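PDB 6OZU: eukaryotic translation initiation factor 4 gamma 5 from Trypanosoma cruzi, which probably acts as a scaffold in translation initiation, its MIF4G domain being the module that in related eIF4G proteins binds the helicase eIF4A. Local coordinates for residues Leu12-Arg17 against Lys27-Asn32; Pro34-Thr39 against Asn75-Gly80; Lys41-Val46 against Gly84-Asn89; Val49-Ser54 against Ile92-Arg97. All blocks are in the same frame, centred on the assembly; numbering follows the deposited sequence.

Contact 1 of 4, residues Leu12-Arg17 against Lys27-Asn32; sequences LGILGR and KEELTN
Ile-14 runs its CG1-CD1 arm along the flank of Glu-29, the two side chains passing in opposite directions. With CG1 beside the backbone N (chi1 -65°) and the chain extended beyond it, the arm reaches across to the facing helix. There Ile-14 CD1 lies 3.9 Å from the backbone N of Leu-30 and 4.4 Å from Leu-30 CB, so the apolar part of the contact packs largely against main chain and the root of a leucine. Nearer the surface, Arg-17 crosses Glu-29 at about a right angle. Arg-17 NH1 donates to Glu-29 OE2 over 3.0 Å in a fairly straight bond (163° at the hydrogen). The acceptor sits near the guanidinium plane, at its edge, and uses the syn lone pair, while the guanidinium and carboxylate planes are turned 40° apart; Arg-17 NE stays 3.7 Å from Glu-29 OE2, and NH1 carries the salt bridge. Glu-29 OE2 also lies 3.9 Å from Ile-14 CG1, which puts the ion pair directly beside the buried isoleucine. The two short segments run antiparallel, 10.3 Å apart at their axes, as in the helical hairpins from which MIF4G domains are built. The hairpin of helices 6-17 and 23-31 rests on helix 63-76, where Ile-14 meets Leu-69 and Lys-27 meets Ser-72, and Leu-15 turns to Val-49 and Ile-50 of helix 40-53.

Contact 2 of 4, residues Pro34-Thr39 against Asn75-Gly80; sequences PIRQST and NDIGEG. With SO4 (sulfate ion), chain F.
Arg-36 reaches from a type I beta turn, Ile-35 to Ser-38, to the C-terminal end of helix 63-76 and joins two interhelical loops of the all-helical MIF4G domain. Arg-36 CB lies 3.5 Å from O1 of a sulfate ion, probably from the crystallisation liquor. CG stands beside the backbone N (chi1 -75°), and from there the extended chain passes Ile-77 in the opposite direction, CG and NE skirting Ile-77 CG2 while Arg-36 CD faces sulfate O2 at 3.8 Å. NE itself forms a salt bridge with Glu-81, just beyond the facing segment. The guanidinium lays one face on Ile-77, whose CG1 is 3.4 Å above the plane and displaced toward the rim. At the edge the two terminal nitrogens part company: Arg-36 NH1 donates to sulfate O3 over 3.2 Å, whereas NH2 makes a weak, long salt bridge to Asp-76 OD1 at 3.4 Å, with the carboxylate plane turned 74° from the guanidinium. The carboxylates of Asp-76 and Glu-81, with the sulfate, probably balance the arginine's charge. Deeper in, Ile-35 and Ile-77 pack together and both touch Ile-87 of helix 82-112; Ile-77 CD1 is 3.7 Å from Ile-35 CG2.

Contact 3 of 4, residues Lys41-Val46 against Gly84-Asn89; sequences KEIQDV and GRFIRN
Ile-43 CG2 makes the apolar contacts of this pair of helices, touching Phe-86 and Ile-87 at once. Ile-43 holds CG1 beside the backbone N (chi1 -61°), which puts CG2 anti to that nitrogen and facing the other helix. Ile-43 CG2 is 3.6 Å from Phe-86 CD2, at the ring edge and near its plane, and equally 3.6 Å from Ile-87 CG1, the Ile-43 and Ile-87 side chains crossing at about a right angle. Ile-43 CB backs the methyl, 3.8 Å from Phe-86 CE2. The two short segments cross at -45° with 9.8 Å between their axes, a packing of helix 40-53 on helix 82-112 within the helical stack of the MIF4G domain; Ile-87 also meets Ile-35 and Ile-77 at the neighbouring loops. The polar part is one approach of an amide oxygen to the ring. Gln-44 extends past Phe-86, its amide plane only 15° from that of the ring, and brings OE1 obliquely to 3.7 Å from Phe-86 CZ; both side chains also touch Arg-93. A glycerol, probably from the crystallisation liquor, lies about 3 Å from the Phe-86 side chain. Arg-88 hydrogen-bonds Ile-77 O through NH1 and Ile-74 O through NH2, tying helix 82-112 to the end of helix 63-76.

Contact 4 of 4, residues Val49-Ser54 against Ile92-Arg97; sequences VIFNKS and IRQCQR
Phe-51 offers its ring face to Gln-94 and its edge to Cys-95, two consecutive residues of the facing helix. Over the face, Gln-94 CB makes a CH-pi contact, 4.2 Å from the Phe-51 ring centroid and 20° off the normal. Gln-94 CG comes nearer the rim, 3.6 Å from Phe-51 CD2. The two side chains slide past each other in opposite directions. With CG anti to the backbone N, Gln-94 lays CB and CG against the ring, and the bend at chi2 (57°) sets the amide plane 72° from it; the aliphatic part of Gln-94, not its polar end, does the touching. At the edge, Cys-95 SG lies in the ring plane, 3.7 Å from Phe-51 CE2 and 3.9 Å from Phe-51 CZ, a sulfur-aromatic contact. Helix 118-144 adds Phe-138, edge-to-face with Phe-51, and Leu-142, which touches both Phe-51 and Cys-95. The contact therefore joins helices 40-53, 82-112 and 118-144 in the interior of the helical MIF4G domain. All three touching residues are buried and are probably held by dispersion, with small CH-pi and sulfur-edge electrostatic terms, in which the ring meets methylene hydrogens with its pi face and the sulfur with its C-H rim.

The contacts lie in the N-terminal part of the MIF4G domain and involve its first five helices. Contact 1 closes before the others open, joining helices 6-17 and 23-31; contacts 2, 3 and 4 alternate their segments along the chain, each pairing the 34-54 region with the 75-97 region. Contacts 3 and 4 share helices 40-53 and 82-112 with centres 11 Å apart, so the two helices stay together over successive turns. Contact 2 adjoins contact 3, centres 8 Å apart, while the centre of contact 1 lies 15 to 17 Å from the rest and it touches contacts 2 and 4. Contact 4, its centre 10 Å from the chain centre, carries the packing of these N-terminal helices inward to helix 118-144.

Contact 1 of 4, residues Leu12-Arg17 against Lys27-Asn32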
loop_
_atom_site.group_PDB
_atom_site.type_symbol
_atom_site.label_atom_id
_atom_site.label_comp_id
_atom_site.label_asym_id
_atom_site.label_seq_id
_atom_site.Cartn_x
_atom_site.Cartn_y
_atom_site.Cartn_z
ATOM N N LEU A 12 -15.029 1.114 14.071
ATOM C CA LEU A 12 -13.988 1.796 14.844
ATOM C C LEU A 12 -13.598 0.984 16.076
ATOM O O LEU A 12 -12.403 0.800 16.323
ATOM C CB LEU A 12 -14.404 3.223 15.226
ATOM C CG LEU A 12 -14.240 4.273 14.136
ATOM C CD1 LEU A 12 -15.001 5.513 14.487
ATOM C CD2 LEU A 12 -12.763 4.602 13.895
ATOM N N GLY A 13 -14.606 0.448 16.775
ATOM C CA GLY A 13 -14.439 -0.421 17.934
ATOM C C GLY A 13 -13.572 -1.622 17.611
ATOM O O GLY A 13 -12.550 -1.826 18.258
ATOM N N ILE A 14 -13.932 -2.373 16.550
ATOM C CA ILE A 14 -13.203 -3.550 16.060
ATOM C C ILE A 14 -11.736 -3.206 15.745
ATOM O O ILE A 14 -10.842 -3.939 16.166
ATOM C CB ILE A 14 -13.955 -4.210 14.855
ATOM C CG1 ILE A 14 -15.324 -4.774 15.305
ATOM C CG2 ILE A 14 -13.101 -5.300 14.166
ATOM C CD1 ILE A 14 -16.347 -4.964 14.205
ATOM N N LEU A 15 -11.493 -2.081 15.029
ATOM C CA LEU A 15 -10.144 -1.618 14.646
ATOM C C LEU A 15 -9.300 -1.270 15.883
ATOM O O LEU A 15 -8.079 -1.448 15.883
ATOM C CB LEU A 15 -10.209 -0.417 13.679
ATOM C CG LEU A 15 -10.862 -0.636 12.308
ATOM C CD1 LEU A 15 -11.211 0.679 11.666
ATOM C CD2 LEU A 15 -9.982 -1.450 11.384
ATOM N N GLY A 16 -9.970 -0.797 16.923
ATOM C CA GLY A 16 -9.349 -0.494 18.200
ATOM C C GLY A 16 -8.854 -1.754 18.891
ATOM O O GLY A 16 -7.641 -1.912 19.075
ATOM N N ARG A 17 -9.785 -2.692 19.237
ATOM C CA ARG A 17 -9.447 -3.949 19.928
ATOM C C ARG A 17 -8.644 -4.981 19.099
ATOM O O ARG A 17 -8.182 -5.953 19.683
ATOM C CB ARG A 17 -10.669 -4.652 20.582
ATOM C CG ARG A 17 -12.036 -4.432 19.969
ATOM C CD ARG A 17 -13.161 -4.881 20.897
ATOM N NE ARG A 17 -14.454 -4.958 20.202
ATOM C CZ ARG A 17 -15.454 -4.092 20.355
ATOM N NH1 ARG A 17 -16.581 -4.245 19.673
ATOM N NH2 ARG A 17 -15.335 -3.072 21.194
ATOM N N LYS A 27 -12.507 -10.792 13.281
ATOM C CA LYS A 27 -12.980 -11.232 11.974
ATOM C C LYS A 27 -14.438 -11.671 12.099
ATOM O O LYS A 27 -15.250 -11.315 11.235
ATOM C CB LYS A 27 -12.128 -12.395 11.455
ATOM C CG LYS A 27 -10.798 -11.966 10.856
ATOM C CD LYS A 27 -10.010 -13.168 10.398
ATOM C CE LYS A 27 -8.779 -12.760 9.660
ATOM N NZ LYS A 27 -7.770 -13.850 9.668
ATOM N N GLU A 28 -14.781 -12.427 13.176
ATOM C CA GLU A 28 -16.163 -12.880 13.345
ATOM C C GLU A 28 -17.078 -11.737 13.816
ATOM O O GLU A 28 -18.249 -11.738 13.434
ATOM C CB GLU A 28 -16.298 -14.160 14.199
ATOM C CG GLU A 28 -15.846 -14.076 15.646
ATOM C CD GLU A 28 -15.562 -15.413 16.310
ATOM O OE1 GLU A 28 -15.979 -15.598 17.478
ATOM O OE2 GLU A 28 -14.916 -16.274 15.667
ATOM N N GLU A 29 -16.542 -10.739 14.579
ATOM C CA GLU A 29 -17.308 -9.549 14.987
ATOM C C GLU A 29 -17.693 -8.689 13.763
ATOM O O GLU A 29 -18.786 -8.124 13.731
ATOM C CB GLU A 29 -16.532 -8.705 16.002
ATOM C CG GLU A 29 -16.753 -9.126 17.440
ATOM C CD GLU A 29 -16.484 -8.053 18.478
ATOM O OE1 GLU A 29 -15.884 -8.383 19.526
ATOM O OE2 GLU A 29 -16.885 -6.887 18.253
ATOM N N LEU A 30 -16.790 -8.608 12.761
ATOM C CA LEU A 30 -16.988 -7.859 11.524
ATOM C C LEU A 30 -18.017 -8.551 10.633
ATOM O O LEU A 30 -18.918 -7.872 10.134
ATOM C CB LEU A 30 -15.651 -7.647 10.794
ATOM C CG LEU A 30 -15.652 -6.783 9.521
ATOM C CD1 LEU A 30 -15.921 -5.314 9.831
ATOM C CD2 LEU A 30 -14.327 -6.887 8.818
ATOM N N THR A 31 -17.928 -9.899 10.473
ATOM C CA THR A 31 -18.901 -10.666 9.671
ATOM C C THR A 31 -20.297 -10.593 10.296
ATOM O O THR A 31 -21.288 -10.605 9.565
ATOM C CB THR A 31 -18.445 -12.110 9.383
ATOM O OG1 THR A 31 -18.472 -12.883 10.585
ATOM C CG2 THR A 31 -17.075 -12.184 8.685
ATOM N N ASN A 32 -20.371 -10.460 11.635
ATOM C CA ASN A 32 -21.627 -10.329 12.384
ATOM C C ASN A 32 -22.309 -8.963 12.176
ATOM O O ASN A 32 -23.445 -8.787 12.612
ATOM C CB ASN A 32 -21.434 -10.641 13.888
ATOM C CG ASN A 32 -21.117 -12.086 14.212
ATOM O OD1 ASN A 32 -21.383 -13.020 13.439
ATOM N ND2 ASN A 32 -20.527 -12.302 15.377
#

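Contact 2 of 4, residues Pro34-Thr39 against Asn75-Gly80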
loop_
_atom_site.group_PDB
_atom_site.type_symbol
_atom_site.label_atom_id
_atom_site.label_comp_id
_atom_site.label_asym_id
_atom_site.label_seq_id
_atom_site.Cartn_x
_atom_site.Cartn_y
_atom_site.Cartn_z
ATOM N N PRO A 34 -24.283 -6.096 9.901
ATOM C CA PRO A 34 -25.169 -6.235 8.736
ATOM C C PRO A 34 -24.721 -5.409 7.525
ATOM O O PRO A 34 -25.376 -4.434 7.160
ATOM C CB PRO A 34 -26.534 -5.829 9.289
ATOM C CG PRO A 34 -26.237 -4.893 10.380
ATOM C CD PRO A 34 -24.831 -5.124 10.869
ATOM N N ILE A 35 -23.608 -5.823 6.893
ATOM C CA ILE A 35 -23.012 -5.138 5.743
ATOM C C ILE A 35 -23.869 -5.324 4.488
ATOM O O ILE A 35 -24.101 -4.341 3.784
ATOM C CB ILE A 35 -21.512 -5.521 5.553
ATOM C CG1 ILE A 35 -20.697 -5.084 6.773
ATOM C CG2 ILE A 35 -20.911 -4.903 4.278
ATOM C CD1 ILE A 35 -19.996 -6.179 7.436
ATOM N N ARG A 36 -24.378 -6.553 4.235
ATOM C CA ARG A 36 -25.256 -6.851 3.081
ATOM C C ARG A 36 -26.568 -6.058 3.107
ATOM O O ARG A 36 -27.125 -5.775 2.050
ATOM C CB ARG A 36 -25.592 -8.346 3.003
ATOM C CG ARG A 36 -24.461 -9.206 2.487
ATOM C CD ARG A 36 -24.880 -10.652 2.590
ATOM N NE ARG A 36 -23.777 -11.559 2.299
ATOM C CZ ARG A 36 -22.904 -11.974 3.206
ATOM N NH1 ARG A 36 -22.982 -11.541 4.459
ATOM N NH2 ARG A 36 -21.927 -12.804 2.865
ATOM N N GLN A 37 -27.054 -5.726 4.310
ATOM C CA GLN A 37 -28.291 -4.978 4.526
ATOM C C GLN A 37 -28.031 -3.455 4.695
ATOM O O GLN A 37 -28.960 -2.700 4.996
ATOM C CB GLN A 37 -29.053 -5.565 5.732
ATOM C CG GLN A 37 -29.498 -7.018 5.556
ATOM C CD GLN A 37 -29.967 -7.616 6.868
ATOM O OE1 GLN A 37 -29.154 -8.016 7.714
ATOM N NE2 GLN A 37 -31.287 -7.680 7.081
ATOM N N SER A 38 -26.780 -3.006 4.457
ATOM C CA SER A 38 -26.363 -1.599 4.556
ATOM C C SER A 38 -26.437 -0.824 3.232
ATOM O O SER A 38 -26.364 -1.424 2.158
ATOM C CB SER A 38 -24.960 -1.504 5.140
ATOM O OG SER A 38 -25.016 -1.823 6.519
ATOM N N THR A 39 -26.550 0.520 3.315
ATOM C CA THR A 39 -26.631 1.396 2.135
ATOM C C THR A 39 -25.238 1.573 1.519
ATOM O O THR A 39 -24.243 1.237 2.167
ATOM C CB THR A 39 -27.268 2.762 2.493
ATOM O OG1 THR A 39 -26.380 3.477 3.345
ATOM C CG2 THR A 39 -28.602 2.635 3.186
ATOM N N ASN A 75 -13.850 -12.044 1.790
ATOM C CA ASN A 75 -13.901 -13.511 1.772
ATOM C C ASN A 75 -15.306 -13.985 2.235
ATOM O O ASN A 75 -15.735 -15.085 1.877
ATOM C CB ASN A 75 -12.807 -14.114 2.654
ATOM C CG ASN A 75 -11.427 -14.197 2.032
ATOM O OD1 ASN A 75 -10.575 -14.926 2.531
ATOM N ND2 ASN A 75 -11.142 -13.459 0.954
ATOM N N ASP A 76 -16.001 -13.144 3.040
ATOM C CA ASP A 76 -17.347 -13.398 3.556
ATOM C C ASP A 76 -18.400 -13.010 2.505
ATOM O O ASP A 76 -19.330 -13.782 2.250
ATOM C CB ASP A 76 -17.589 -12.656 4.895
ATOM C CG ASP A 76 -19.014 -12.714 5.447
ATOM O OD1 ASP A 76 -19.687 -13.756 5.263
ATOM O OD2 ASP A 76 -19.454 -11.720 6.063
ATOM N N ILE A 77 -18.259 -11.806 1.920
ATOM C CA ILE A 77 -19.187 -11.296 0.930
ATOM C C ILE A 77 -18.487 -11.364 -0.417
ATOM O O ILE A 77 -17.652 -10.511 -0.727
ATOM C CB ILE A 77 -19.740 -9.883 1.310
ATOM C CG1 ILE A 77 -20.108 -9.807 2.819
ATOM C CG2 ILE A 77 -20.953 -9.550 0.442
ATOM C CD1 ILE A 77 -20.130 -8.461 3.451
ATOM N N GLY A 78 -18.821 -12.411 -1.177
ATOM C CA GLY A 78 -18.250 -12.719 -2.486
ATOM C C GLY A 78 -18.607 -11.765 -3.606
ATOM O O GLY A 78 -19.573 -11.006 -3.493
ATOM N N GLU A 79 -17.846 -11.830 -4.727
ATOM C CA GLU A 79 -18.050 -10.975 -5.911
ATOM C C GLU A 79 -19.325 -11.293 -6.707
ATOM O O GLU A 79 -19.674 -10.532 -7.615
ATOM C CB GLU A 79 -16.822 -10.954 -6.836
ATOM C CG GLU A 79 -16.424 -12.289 -7.441
ATOM C CD GLU A 79 -15.017 -12.314 -8.011
ATOM O OE1 GLU A 79 -14.869 -12.679 -9.201
ATOM O OE2 GLU A 79 -14.061 -11.978 -7.270
ATOM N N GLY A 80 -20.009 -12.390 -6.361
ATOM C CA GLY A 80 -21.264 -12.810 -6.986
ATOM C C GLY A 80 -22.497 -12.344 -6.223
ATOM O O GLY A 80 -23.615 -12.801 -6.490
HETATM S S SO4 F . -25.627 -9.533 6.778
HETATM O O1 SO4 F . -26.449 -8.378 6.417
HETATM O O2 SO4 F . -26.162 -10.737 6.144
HETATM O O3 SO4 F . -24.250 -9.313 6.319
HETATM O O4 SO4 F . -25.649 -9.708 8.235
#

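Contact 3 of 4, residues Lys41-Val46 against Gly84-Asn89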
loop_
_atom_site.group_PDB
_atom_site.type_symbol
_atom_site.label_atom_id
_atom_site.label_comp_id
_atom_site.label_asym_id
_atom_site.label_seq_id
_atom_site.Cartn_x
_atom_site.Cartn_y
_atom_site.Cartn_z
ATOM N N LYS A 41 -23.682 4.403 0.999
ATOM C CA LYS A 41 -23.021 5.402 1.846
ATOM C C LYS A 41 -22.415 4.773 3.097
ATOM O O LYS A 41 -21.257 5.060 3.414
ATOM C CB LYS A 41 -23.948 6.592 2.168
ATOM N N GLU A 42 -23.164 3.865 3.758
ATOM C CA GLU A 42 -22.737 3.129 4.958
ATOM C C GLU A 42 -21.535 2.216 4.692
ATOM O O GLU A 42 -20.622 2.165 5.522
ATOM C CB GLU A 42 -23.899 2.318 5.540
ATOM C CG GLU A 42 -24.962 3.162 6.216
ATOM C CD GLU A 42 -26.209 2.427 6.669
ATOM O OE1 GLU A 42 -26.542 1.374 6.076
ATOM O OE2 GLU A 42 -26.861 2.916 7.617
ATOM N N ILE A 43 -21.536 1.506 3.535
ATOM C CA ILE A 43 -20.462 0.596 3.116
ATOM C C ILE A 43 -19.215 1.404 2.722
ATOM O O ILE A 43 -18.112 1.071 3.164
ATOM C CB ILE A 43 -20.939 -0.410 2.013
ATOM C CG1 ILE A 43 -22.095 -1.295 2.537
ATOM C CG2 ILE A 43 -19.782 -1.293 1.522
ATOM C CD1 ILE A 43 -22.998 -1.820 1.504
ATOM N N GLN A 44 -19.397 2.487 1.928
ATOM C CA GLN A 44 -18.312 3.382 1.494
ATOM C C GLN A 44 -17.588 3.995 2.701
ATOM O O GLN A 44 -16.365 4.159 2.672
ATOM C CB GLN A 44 -18.863 4.485 0.578
ATOM C CG GLN A 44 -17.851 5.060 -0.398
ATOM C CD GLN A 44 -18.538 5.762 -1.546
ATOM O OE1 GLN A 44 -19.106 5.129 -2.441
ATOM N NE2 GLN A 44 -18.524 7.086 -1.544
ATOM N N ASP A 45 -18.352 4.288 3.772
ATOM C CA ASP A 45 -17.865 4.840 5.032
ATOM C C ASP A 45 -16.978 3.831 5.760
ATOM O O ASP A 45 -15.926 4.222 6.257
ATOM C CB ASP A 45 -19.038 5.273 5.915
ATOM C CG ASP A 45 -18.606 5.915 7.205
ATOM O OD1 ASP A 45 -18.280 7.120 7.186
ATOM O OD2 ASP A 45 -18.592 5.214 8.233
ATOM N N VAL A 46 -17.375 2.539 5.792
ATOM C CA VAL A 46 -16.604 1.458 6.422
ATOM C C VAL A 46 -15.219 1.360 5.777
ATOM O O VAL A 46 -14.215 1.248 6.483
ATOM C CB VAL A 46 -17.353 0.092 6.382
ATOM C CG1 VAL A 46 -16.452 -1.062 6.847
ATOM C CG2 VAL A 46 -18.629 0.140 7.214
ATOM N N GLY A 84 -20.911 -7.508 -2.355
ATOM C CA GLY A 84 -19.563 -8.009 -2.570
ATOM C C GLY A 84 -18.854 -7.247 -3.666
ATOM O O GLY A 84 -17.684 -6.877 -3.515
ATOM N N ARG A 85 -19.589 -6.978 -4.758
ATOM C CA ARG A 85 -19.135 -6.234 -5.931
ATOM C C ARG A 85 -18.936 -4.773 -5.536
ATOM O O ARG A 85 -17.896 -4.193 -5.873
ATOM C CB ARG A 85 -20.133 -6.391 -7.081
ATOM C CG ARG A 85 -19.554 -6.065 -8.453
ATOM C CD ARG A 85 -20.546 -6.090 -9.617
ATOM N NE ARG A 85 -21.909 -5.654 -9.280
ATOM C CZ ARG A 85 -22.891 -6.480 -8.936
ATOM N NH1 ARG A 85 -22.681 -7.786 -8.885
ATOM N NH2 ARG A 85 -24.088 -6.006 -8.638
ATOM N N PHE A 86 -19.881 -4.213 -4.736
ATOM C CA PHE A 86 -19.796 -2.836 -4.250
ATOM C C PHE A 86 -18.582 -2.597 -3.374
ATOM O O PHE A 86 -17.901 -1.596 -3.591
ATOM C CB PHE A 86 -21.086 -2.358 -3.557
ATOM C CG PHE A 86 -21.030 -0.897 -3.170
ATOM C CD1 PHE A 86 -21.293 0.095 -4.107
ATOM C CD2 PHE A 86 -20.647 -0.514 -1.888
ATOM C CE1 PHE A 86 -21.202 1.444 -3.764
ATOM C CE2 PHE A 86 -20.537 0.836 -1.549
ATOM C CZ PHE A 86 -20.831 1.807 -2.487
ATOM N N ILE A 87 -18.313 -3.485 -2.377
ATOM C CA ILE A 87 -17.155 -3.374 -1.466
ATOM C C ILE A 87 -15.862 -3.296 -2.269
ATOM O O ILE A 87 -15.003 -2.459 -1.976
ATOM C CB ILE A 87 -17.097 -4.516 -0.401
ATOM C CG1 ILE A 87 -18.273 -4.443 0.584
ATOM C CG2 ILE A 87 -15.779 -4.463 0.382
ATOM C CD1 ILE A 87 -18.473 -5.707 1.444
ATOM N N ARG A 88 -15.736 -4.178 -3.278
ATOM C CA ARG A 88 -14.586 -4.285 -4.173
ATOM C C ARG A 88 -14.341 -3.016 -5.003
ATOM O O ARG A 88 -13.198 -2.593 -5.152
ATOM C CB ARG A 88 -14.723 -5.525 -5.056
ATOM C CG ARG A 88 -14.381 -6.800 -4.301
ATOM C CD ARG A 88 -14.923 -8.024 -4.990
ATOM N NE ARG A 88 -14.465 -9.243 -4.335
ATOM C CZ ARG A 88 -15.082 -9.837 -3.324
ATOM N NH1 ARG A 88 -16.193 -9.315 -2.816
ATOM N NH2 ARG A 88 -14.592 -10.950 -2.805
ATOM N N ASN A 89 -15.403 -2.387 -5.484
ATOM C CA ASN A 89 -15.313 -1.141 -6.237
ATOM C C ASN A 89 -15.042 0.038 -5.312
ATOM O O ASN A 89 -14.436 1.015 -5.757
ATOM C CB ASN A 89 -16.555 -0.933 -7.100
ATOM C CG ASN A 89 -16.611 -1.904 -8.248
ATOM O OD1 ASN A 89 -15.722 -1.961 -9.114
ATOM N ND2 ASN A 89 -17.639 -2.714 -8.260
#

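Contact 4 of 4, residues Val49-Ser54 against Ile92-Arg97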
loop_
_atom_site.group_PDB
_atom_site.type_symbol
_atom_site.label_atom_id
_atom_site.label_comp_id
_atom_site.label_asym_id
_atom_site.label_seq_id
_atom_site.Cartn_x
_atom_site.Cartn_y
_atom_site.Cartn_z
ATOM N N VAL A 49 -13.145 4.596 6.587
ATOM C CA VAL A 49 -12.697 4.520 7.983
ATOM C C VAL A 49 -11.428 3.676 8.119
ATOM O O VAL A 49 -10.444 4.144 8.699
ATOM C CB VAL A 49 -13.852 4.056 8.928
ATOM C CG1 VAL A 49 -13.332 3.523 10.268
ATOM C CG2 VAL A 49 -14.831 5.185 9.159
ATOM N N ILE A 50 -11.447 2.445 7.578
ATOM C CA ILE A 50 -10.301 1.537 7.643
ATOM C C ILE A 50 -9.095 2.147 6.898
ATOM O O ILE A 50 -7.983 2.135 7.437
ATOM C CB ILE A 50 -10.680 0.106 7.141
ATOM C CG1 ILE A 50 -11.881 -0.480 7.945
ATOM C CG2 ILE A 50 -9.456 -0.832 7.171
ATOM C CD1 ILE A 50 -12.575 -1.666 7.350
ATOM N N PHE A 51 -9.325 2.725 5.691
ATOM C CA PHE A 51 -8.274 3.342 4.878
ATOM C C PHE A 51 -7.623 4.586 5.547
ATOM O O PHE A 51 -6.412 4.774 5.400
ATOM C CB PHE A 51 -8.773 3.637 3.462
ATOM C CG PHE A 51 -8.568 2.501 2.478
ATOM C CD1 PHE A 51 -9.170 1.262 2.680
ATOM C CD2 PHE A 51 -7.814 2.686 1.326
ATOM C CE1 PHE A 51 -8.971 0.215 1.777
ATOM C CE2 PHE A 51 -7.639 1.645 0.408
ATOM C CZ PHE A 51 -8.218 0.419 0.640
ATOM N N ASN A 52 -8.405 5.382 6.323
ATOM C CA ASN A 52 -7.875 6.544 7.051
ATOM C C ASN A 52 -7.044 6.125 8.276
ATOM O O ASN A 52 -5.933 6.636 8.480
ATOM C CB ASN A 52 -8.978 7.525 7.426
ATOM C CG ASN A 52 -9.514 8.347 6.273
ATOM O OD1 ASN A 52 -8.922 8.416 5.184
ATOM N ND2 ASN A 52 -10.644 9.008 6.494
ATOM N N LYS A 53 -7.553 5.142 9.045
ATOM C CA LYS A 53 -6.864 4.579 10.206
ATOM C C LYS A 53 -5.548 3.902 9.759
ATOM O O LYS A 53 -4.556 3.934 10.488
ATOM C CB LYS A 53 -7.811 3.602 10.963
ATOM C CG LYS A 53 -7.254 2.932 12.240
ATOM C CD LYS A 53 -7.097 3.874 13.461
ATOM C CE LYS A 53 -7.742 3.348 14.728
ATOM N NZ LYS A 53 -6.954 2.263 15.372
ATOM N N SER A 54 -5.534 3.341 8.542
ATOM C CA SER A 54 -4.370 2.665 7.981
ATOM C C SER A 54 -3.239 3.598 7.504
ATOM O O SER A 54 -2.103 3.132 7.338
ATOM C CB SER A 54 -4.798 1.730 6.861
ATOM O OG SER A 54 -5.612 0.685 7.361
ATOM N N ILE A 92 -11.244 -0.142 -4.725
ATOM C CA ILE A 92 -10.615 0.426 -5.940
ATOM C C ILE A 92 -10.604 1.960 -5.876
ATOM O O ILE A 92 -9.535 2.558 -5.985
ATOM C CB ILE A 92 -11.276 -0.101 -7.249
ATOM C CG1 ILE A 92 -10.933 -1.587 -7.488
ATOM C CG2 ILE A 92 -10.908 0.762 -8.468
ATOM C CD1 ILE A 92 -11.853 -2.321 -8.487
ATOM N N ARG A 93 -11.769 2.568 -5.647
ATOM C CA ARG A 93 -11.955 4.017 -5.533
ATOM C C ARG A 93 -11.161 4.617 -4.369
ATOM O O ARG A 93 -10.528 5.661 -4.538
ATOM C CB ARG A 93 -13.459 4.390 -5.421
ATOM C CG ARG A 93 -14.211 4.276 -6.729
ATOM C CD ARG A 93 -15.650 4.807 -6.666
ATOM N NE ARG A 93 -16.640 3.725 -6.753
ATOM C CZ ARG A 93 -17.342 3.256 -5.721
ATOM N NH1 ARG A 93 -17.214 3.804 -4.513
ATOM N NH2 ARG A 93 -18.189 2.248 -5.891
ATOM N N GLN A 94 -11.211 3.980 -3.186
ATOM C CA GLN A 94 -10.489 4.483 -2.018
ATOM C C GLN A 94 -8.955 4.341 -2.171
ATOM O O GLN A 94 -8.241 5.187 -1.635
ATOM C CB GLN A 94 -11.021 3.876 -0.707
ATOM C CG GLN A 94 -10.729 4.693 0.571
ATOM C CD GLN A 94 -11.226 6.118 0.588
ATOM O OE1 GLN A 94 -10.475 7.054 0.882
ATOM N NE2 GLN A 94 -12.497 6.318 0.296
ATOM N N CYS A 95 -8.463 3.356 -2.967
ATOM C CA CYS A 95 -7.022 3.172 -3.289
ATOM C C CYS A 95 -6.606 4.315 -4.188
ATOM O O CYS A 95 -5.540 4.886 -4.026
ATOM C CB CYS A 95 -6.781 1.841 -3.997
ATOM S SG CYS A 95 -6.616 0.426 -2.893
ATOM N N GLN A 96 -7.452 4.614 -5.170
ATOM C CA GLN A 96 -7.237 5.688 -6.123
ATOM C C GLN A 96 -7.112 7.013 -5.377
ATOM O O GLN A 96 -6.131 7.713 -5.593
ATOM C CB GLN A 96 -8.351 5.717 -7.168
ATOM C CG GLN A 96 -7.982 6.439 -8.447
ATOM C CD GLN A 96 -9.249 6.642 -9.219
ATOM O OE1 GLN A 96 -9.967 7.633 -9.020
ATOM N NE2 GLN A 96 -9.587 5.664 -10.061
ATOM N N ARG A 97 -8.019 7.287 -4.414
ATOM C CA ARG A 97 -8.016 8.523 -3.652
ATOM C C ARG A 97 -6.793 8.652 -2.748
ATOM O O ARG A 97 -6.112 9.675 -2.786
ATOM C CB ARG A 97 -9.329 8.722 -2.891
ATOM C CG ARG A 97 -9.468 10.150 -2.380
ATOM C CD ARG A 97 -10.631 10.338 -1.418
ATOM N NE ARG A 97 -10.339 11.297 -0.343
ATOM C CZ ARG A 97 -10.304 12.620 -0.485
ATOM N NH1 ARG A 97 -10.034 13.397 0.556
ATOM N NH2 ARG A 97 -10.554 13.177 -1.665
#